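Local coordinates for 70 kDa protein (Xanthomonas sp., PDB 4B2N) that cleaves rubber oxidatively and processively as a latex-degrading dioxygenase, using two covalently attached c-type hemes, and probably also supports electron transfer, at residues A[195-207]-A[555-567]. Numbering follows the deposited sequence.
Sequences HDSRLGTASEASF and YSFASYDWQKLGW. With HEC (heme c), chain C.
Where G200 runs past S556, CA to CA 4.0 Å, a single backbone bond from G200 N to Y555 O, 2.7 Å long, ties the two loops. A second bond ends on a side chain: F557 N donates to E204 OE1 at 2.8 Å and 163°, using the syn lone pair, while T201 N reaches the same oxygen on its anti side. Two backbone N-H groups, one from each segment, thus fix the carboxylate's rotation, and a water bonded to E204 OE2 also bridges to S556 OG and A558 N; S556 OG has a further partner in D554.

The ring of F557 is sandwiched: E204 CB sits over one face, W562 CH2 over the other, both offset toward its rim, and L199 O meets the edge. The CA of G200 lies against the same ring, 3.5 Å from F557 CD1. W562 NE1 bonds to F557 O, which also accepts from Y560 N on the opposite face of the carbonyl plane.

In the fold, the loop that follows helix 192-195, whose H195 is an axial ligand of the heme iron, packs against residues 555-557 and, through L199, the antiparallel hairpin of strands 560-561 and 566-567; the hairpin's turn holds an Asx turn at D561 and a G1 beta bulge.

L199 carries the apolar part. With CG anti to the backbone N (chi1 177°), its branches reach the hairpin: CD2 stands 4.0 Å from the centroid of the Y560 ring, 7° off the normal, a CH-pi contact, and CD1 meets W567 CH2 at 3.7 Å. The other face of Y560 is covered by G566 O.

R198 lies alongside Y555, its CB 3.7 Å from Y555 CD2, and its NE is bonded to P145 O; a water joins Y555 OH to A202 N.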
loop_
_atom_site.group_PDB
_atom_site.type_symbol
_atom_site.label_atom_id
_atom_site.label_comp_id
_atom_site.label_asym_id
_atom_site.label_seq_id
_atom_site.Cartn_x
_atom_site.Cartn_y
_atom_site.Cartn_z
ATOM N N HIS A 195 -1.520 -0.791 -6.195
ATOM C CA HIS A 195 -0.173 -1.345 -5.986
ATOM C C HIS A 195 0.719 -1.362 -7.198
ATOM O O HIS A 195 1.913 -1.509 -7.075
ATOM C CB HIS A 195 -0.262 -2.731 -5.346
ATOM C CG HIS A 195 -0.480 -2.640 -3.881
ATOM N ND1 HIS A 195 0.543 -2.375 -2.997
ATOM C CD2 HIS A 195 -1.633 -2.875 -3.125
ATOM C CE1 HIS A 195 0.032 -2.383 -1.714
ATOM N NE2 HIS A 195 -1.316 -2.649 -1.810
ATOM N N ASP A 196 0.173 -1.067 -8.373
ATOM C CA ASP A 196 0.906 -1.210 -9.623
ATOM C C ASP A 196 0.719 0.033 -10.509
ATOM O O ASP A 196 -0.329 0.737 -10.449
ATOM C CB ASP A 196 0.445 -2.473 -10.441
ATOM C CG ASP A 196 0.959 -3.774 -9.774
ATOM O OD1 ASP A 196 2.178 -3.979 -9.720
ATOM O OD2 ASP A 196 0.131 -4.528 -9.254
ATOM N N SER A 197 1.713 0.271 -11.375
ATOM C CA SER A 197 1.539 1.336 -12.381
ATOM C C SER A 197 2.610 1.182 -13.419
ATOM O O SER A 197 3.485 0.370 -13.237
ATOM C CB SER A 197 1.690 2.716 -11.733
ATOM O OG SER A 197 2.907 2.745 -10.967
ATOM N N ARG A 198 2.524 1.963 -14.505
ATOM C CA ARG A 198 3.555 1.951 -15.546
ATOM C C ARG A 198 4.274 3.239 -15.334
ATOM O O ARG A 198 3.598 4.254 -15.157
ATOM C CB ARG A 198 2.869 1.973 -16.914
ATOM C CG ARG A 198 2.282 0.633 -17.304
ATOM C CD ARG A 198 1.791 0.714 -18.759
ATOM N NE ARG A 198 1.240 -0.581 -19.187
ATOM C CZ ARG A 198 1.974 -1.539 -19.756
ATOM N NH1 ARG A 198 3.305 -1.360 -19.900
ATOM N NH2 ARG A 198 1.427 -2.689 -20.069
ATOM N N LEU A 199 5.603 3.216 -15.376
ATOM C CA LEU A 199 6.369 4.421 -15.571
ATOM C C LEU A 199 7.050 4.317 -16.944
ATOM O O LEU A 199 7.981 3.496 -17.106
ATOM C CB LEU A 199 7.419 4.562 -14.464
ATOM C CG LEU A 199 8.317 5.777 -14.638
ATOM C CD1 LEU A 199 7.414 7.030 -14.770
ATOM C CD2 LEU A 199 9.261 5.912 -13.445
ATOM N N GLY A 200 6.651 5.240 -17.868
ATOM C CA GLY A 200 6.910 5.130 -19.311
ATOM C C GLY A 200 5.753 4.426 -19.996
ATOM O O GLY A 200 5.137 3.552 -19.407
ATOM N N THR A 201 5.446 4.841 -21.207
ATOM C CA THR A 201 4.511 4.141 -22.025
ATOM C C THR A 201 5.046 2.704 -22.215
ATOM O O THR A 201 6.236 2.364 -21.942
ATOM C CB THR A 201 4.357 4.817 -23.434
ATOM O OG1 THR A 201 5.632 4.777 -24.108
ATOM C CG2 THR A 201 3.966 6.233 -23.287
ATOM N N ALA A 202 4.147 1.855 -22.660
ATOM C CA ALA A 202 4.514 0.504 -22.967
ATOM C C ALA A 202 5.624 0.457 -24.026
ATOM O O ALA A 202 6.398 -0.448 -24.003
ATOM C CB ALA A 202 3.260 -0.270 -23.406
ATOM N N SER A 203 5.680 1.399 -24.959
ATOM C CA SER A 203 6.839 1.539 -25.896
ATOM C C SER A 203 8.133 1.901 -25.170
ATOM O O SER A 203 9.242 1.564 -25.638
ATOM C CB SER A 203 6.607 2.686 -26.875
ATOM O OG SER A 203 5.522 2.389 -27.678
ATOM N N GLU A 204 8.052 2.623 -24.064
ATOM C CA GLU A 204 9.281 3.030 -23.439
ATOM C C GLU A 204 9.786 2.110 -22.347
ATOM O O GLU A 204 10.992 2.178 -21.977
ATOM C CB GLU A 204 9.121 4.415 -22.824
ATOM C CG GLU A 204 8.387 5.386 -23.734
ATOM C CD GLU A 204 8.296 6.698 -23.021
ATOM O OE1 GLU A 204 7.591 6.734 -21.987
ATOM O OE2 GLU A 204 8.938 7.646 -23.506
ATOM N N ALA A 205 8.912 1.296 -21.758
ATOM C CA ALA A 205 9.314 0.470 -20.624
ATOM C C ALA A 205 8.406 -0.731 -20.499
ATOM O O ALA A 205 7.182 -0.670 -20.741
ATOM C CB ALA A 205 9.312 1.279 -19.287
ATOM N N SER A 206 9.036 -1.839 -20.120
ATOM C CA SER A 206 8.333 -3.073 -19.770
ATOM C C SER A 206 7.558 -2.797 -18.456
ATOM O O SER A 206 7.968 -1.941 -17.673
ATOM C CB SER A 206 9.412 -4.122 -19.469
ATOM O OG SER A 206 9.381 -4.976 -20.564
ATOM N N PHE A 207 6.513 -3.541 -18.210
ATOM C CA PHE A 207 5.835 -3.487 -16.900
ATOM C C PHE A 207 6.620 -4.268 -15.806
ATOM O O PHE A 207 7.147 -5.332 -16.057
ATOM C CB PHE A 207 4.443 -4.053 -17.039
ATOM C CG PHE A 207 3.735 -4.158 -15.747
ATOM C CD1 PHE A 207 3.170 -3.032 -15.154
ATOM C CD2 PHE A 207 3.647 -5.393 -15.096
ATOM C CE1 PHE A 207 2.518 -3.146 -13.922
ATOM C CE2 PHE A 207 2.952 -5.511 -13.913
ATOM C CZ PHE A 207 2.410 -4.385 -13.322
ATOM N N TYR A 555 1.859 9.311 -18.088
ATOM C CA TYR A 555 2.935 8.506 -17.377
ATOM C C TYR A 555 4.121 8.190 -18.273
ATOM O O TYR A 555 4.891 7.258 -18.016
ATOM C CB TYR A 555 2.339 7.201 -16.809
ATOM C CG TYR A 555 1.635 6.338 -17.851
ATOM C CD1 TYR A 555 0.309 6.581 -18.195
ATOM C CD2 TYR A 555 2.279 5.250 -18.454
ATOM C CE1 TYR A 555 -0.360 5.762 -19.112
ATOM C CE2 TYR A 555 1.621 4.438 -19.401
ATOM C CZ TYR A 555 0.337 4.730 -19.743
ATOM O OH TYR A 555 -0.327 3.940 -20.655
ATOM N N SER A 556 4.292 8.958 -19.352
ATOM C CA SER A 556 5.402 8.760 -20.276
ATOM C C SER A 556 6.706 9.318 -19.675
ATOM O O SER A 556 6.677 10.144 -18.692
ATOM C CB SER A 556 5.059 9.417 -21.633
ATOM O OG SER A 556 5.384 10.806 -21.585
ATOM N N PHE A 557 7.856 8.877 -20.201
ATOM C CA PHE A 557 9.154 9.351 -19.647
ATOM C C PHE A 557 9.260 10.865 -19.653
ATOM O O PHE A 557 9.875 11.442 -18.749
ATOM C CB PHE A 557 10.352 8.744 -20.346
ATOM C CG PHE A 557 10.711 7.317 -19.913
ATOM C CD1 PHE A 557 10.048 6.639 -18.882
ATOM C CD2 PHE A 557 11.731 6.639 -20.589
ATOM C CE1 PHE A 557 10.431 5.318 -18.557
ATOM C CE2 PHE A 557 12.098 5.364 -20.255
ATOM C CZ PHE A 557 11.472 4.712 -19.207
ATOM N N ALA A 558 8.563 11.526 -20.587
ATOM C CA ALA A 558 8.645 13.015 -20.737
ATOM C C ALA A 558 8.022 13.764 -19.552
ATOM O O ALA A 558 8.381 14.914 -19.298
ATOM C CB ALA A 558 8.003 13.489 -22.031
ATOM N N SER A 559 7.155 13.090 -18.810
ATOM C CA SER A 559 6.509 13.638 -17.633
ATOM C C SER A 559 7.301 13.431 -16.392
ATOM O O SER A 559 6.981 14.028 -15.392
ATOM C CB SER A 559 5.137 13.053 -17.414
ATOM O OG SER A 559 4.323 13.454 -18.527
ATOM N N TYR A 560 8.318 12.575 -16.477
ATOM C CA TYR A 560 9.174 12.288 -15.334
ATOM C C TYR A 560 10.375 13.204 -15.384
ATOM O O TYR A 560 10.734 13.664 -16.483
ATOM C CB TYR A 560 9.528 10.792 -15.283
ATOM C CG TYR A 560 9.690 10.274 -13.840
ATOM C CD1 TYR A 560 8.590 10.116 -13.025
ATOM C CD2 TYR A 560 10.921 10.000 -13.322
ATOM C CE1 TYR A 560 8.678 9.638 -11.749
ATOM C CE2 TYR A 560 11.035 9.490 -12.022
ATOM C CZ TYR A 560 9.930 9.347 -11.238
ATOM O OH TYR A 560 10.038 8.867 -9.994
ATOM N N ASP A 561 10.882 13.553 -14.198
ATOM C CA ASP A 561 12.036 14.464 -13.998
ATOM C C ASP A 561 13.238 13.592 -13.695
ATOM O O ASP A 561 13.356 13.067 -12.579
ATOM C CB ASP A 561 11.764 15.409 -12.825
ATOM C CG ASP A 561 12.876 16.469 -12.643
ATOM O OD1 ASP A 561 13.990 16.203 -13.117
ATOM O OD2 ASP A 561 12.597 17.526 -12.025
ATOM N N TRP A 562 14.156 13.453 -14.674
ATOM C CA TRP A 562 15.290 12.586 -14.514
ATOM C C TRP A 562 16.406 13.286 -13.764
ATOM O O TRP A 562 17.435 12.677 -13.512
ATOM C CB TRP A 562 15.750 11.975 -15.855
ATOM C CG TRP A 562 14.596 11.256 -16.424
ATOM C CD1 TRP A 562 13.648 11.744 -17.320
ATOM C CD2 TRP A 562 14.123 9.939 -16.012
ATOM N NE1 TRP A 562 12.686 10.787 -17.550
ATOM C CE2 TRP A 562 12.916 9.676 -16.783
ATOM C CE3 TRP A 562 14.610 8.960 -15.144
ATOM C CZ2 TRP A 562 12.188 8.481 -16.628
ATOM C CZ3 TRP A 562 13.917 7.751 -15.036
ATOM C CH2 TRP A 562 12.731 7.518 -15.766
ATOM N N GLN A 563 16.234 14.544 -13.382
ATOM C CA GLN A 563 17.299 15.179 -12.605
ATOM C C GLN A 563 17.010 15.213 -11.129
ATOM O O GLN A 563 17.823 14.801 -10.311
ATOM C CB GLN A 563 17.579 16.597 -13.038
ATOM C CG GLN A 563 18.056 16.702 -14.482
ATOM C CD GLN A 563 17.779 18.098 -15.034
ATOM O OE1 GLN A 563 17.667 19.076 -14.267
ATOM N NE2 GLN A 563 17.630 18.200 -16.353
ATOM N N LYS A 564 15.841 15.718 -10.799
ATOM C CA LYS A 564 15.399 15.790 -9.412
ATOM C C LYS A 564 14.688 14.521 -8.930
ATOM O O LYS A 564 14.344 14.420 -7.728
ATOM C CB LYS A 564 14.487 17.016 -9.281
ATOM C CG LYS A 564 15.331 18.275 -9.233
ATOM C CD LYS A 564 14.499 19.491 -8.923
ATOM C CE LYS A 564 15.292 20.751 -9.236
ATOM N NZ LYS A 564 14.618 21.908 -8.585
ATOM N N LEU A 565 14.367 13.616 -9.892
ATOM C CA LEU A 565 13.909 12.247 -9.630
ATOM C C LEU A 565 12.515 12.318 -9.050
ATOM O O LEU A 565 12.330 12.269 -7.829
ATOM C CB LEU A 565 14.864 11.503 -8.679
ATOM C CG LEU A 565 15.487 10.197 -9.111
ATOM C CD1 LEU A 565 16.026 10.248 -10.536
ATOM C CD2 LEU A 565 16.606 9.843 -8.138
ATOM N N GLY A 566 11.544 12.383 -9.971
ATOM C CA GLY A 566 10.133 12.505 -9.620
ATOM C C GLY A 566 9.296 13.037 -10.775
ATOM O O GLY A 566 9.805 13.125 -11.894
ATOM N N TRP A 567 8.026 13.400 -10.506
ATOM C CA TRP A 567 7.139 13.992 -11.542
ATOM C C TRP A 567 7.586 15.394 -11.843
ATOM O O TRP A 567 7.954 16.135 -10.956
ATOM C CB TRP A 567 5.660 13.939 -11.122
ATOM C CG TRP A 567 5.296 12.487 -11.032
ATOM C CD1 TRP A 567 5.176 11.681 -9.878
ATOM C CD2 TRP A 567 5.118 11.600 -12.170
ATOM N NE1 TRP A 567 4.965 10.364 -10.250
ATOM C CE2 TRP A 567 4.892 10.266 -11.627
ATOM C CE3 TRP A 567 5.177 11.775 -13.565
ATOM C CZ2 TRP A 567 4.675 9.152 -12.459
ATOM C CZ3 TRP A 567 4.935 10.679 -14.381
ATOM C CH2 TRP A 567 4.705 9.369 -13.836
HETATM FE FE HEC C . -2.624 -2.942 -0.346
HETATM C CHA HEC C . -0.428 -1.962 2.182
HETATM C CHB HEC C . -1.220 -6.165 -0.329
HETATM C CHC HEC C . -5.226 -4.218 -2.350
HETATM C CHD HEC C . -3.598 0.240 -0.843
HETATM N NA HEC C . -1.239 -3.863 0.663
HETATM C C1A HEC C . -0.301 -3.272 1.563
HETATM C C2A HEC C . 0.809 -4.150 1.900
HETATM C C3A HEC C . 0.612 -5.378 1.204
HETATM C C4A HEC C . -0.625 -5.157 0.445
HETATM C CMA HEC C . 1.529 -6.585 1.188
HETATM C CAA HEC C . 2.017 -3.880 2.833
HETATM C CBA HEC C . 3.008 -3.051 2.014
HETATM C CGA HEC C . 4.173 -2.547 2.848
HETATM O O1A HEC C . 4.001 -2.021 4.001
HETATM O O2A HEC C . 5.261 -2.620 2.270
HETATM N NB HEC C . -3.142 -4.792 -1.050
HETATM C C1B HEC C . -2.448 -5.936 -1.045
HETATM C C2B HEC C . -3.073 -7.066 -1.715
HETATM C C3B HEC C . -4.239 -6.509 -2.282
HETATM C C4B HEC C . -4.166 -5.107 -1.887
HETATM C CMB HEC C . -2.480 -8.418 -1.708
HETATM C CAB HEC C . -5.351 -7.172 -3.052
HETATM C CBB HEC C . -6.077 -8.153 -2.325
HETATM N NC HEC C . -4.124 -2.233 -1.432
HETATM C C1C HEC C . -5.145 -2.787 -2.183
HETATM C C2C HEC C . -6.011 -1.779 -2.843
HETATM C C3C HEC C . -5.515 -0.477 -2.347
HETATM C C4C HEC C . -4.379 -0.800 -1.488
HETATM C CMC HEC C . -7.192 -2.133 -3.740
HETATM C CAC HEC C . -6.034 0.899 -2.632
HETATM C CBC HEC C . -7.421 1.078 -2.662
HETATM N ND HEC C . -2.104 -1.187 0.547
HETATM C C1D HEC C . -2.613 -0.004 0.210
HETATM C C2D HEC C . -2.074 1.087 0.957
HETATM C C3D HEC C . -1.163 0.437 1.844
HETATM C C4D HEC C . -1.273 -0.981 1.523
HETATM C CMD HEC C . -2.336 2.549 0.890
HETATM C CAD HEC C . -0.422 1.129 2.934
HETATM C CBD HEC C . -1.576 1.219 4.007
HETATM C CGD HEC C . -1.094 2.012 5.199
HETATM O O1D HEC C . -1.454 3.205 5.363
HETATM O O2D HEC C . -0.239 1.429 5.947
HETATM O O HOH W 1 1.262 2.588 -22.485
HETATM O O HOH W 2 7.969 10.338 -23.223
#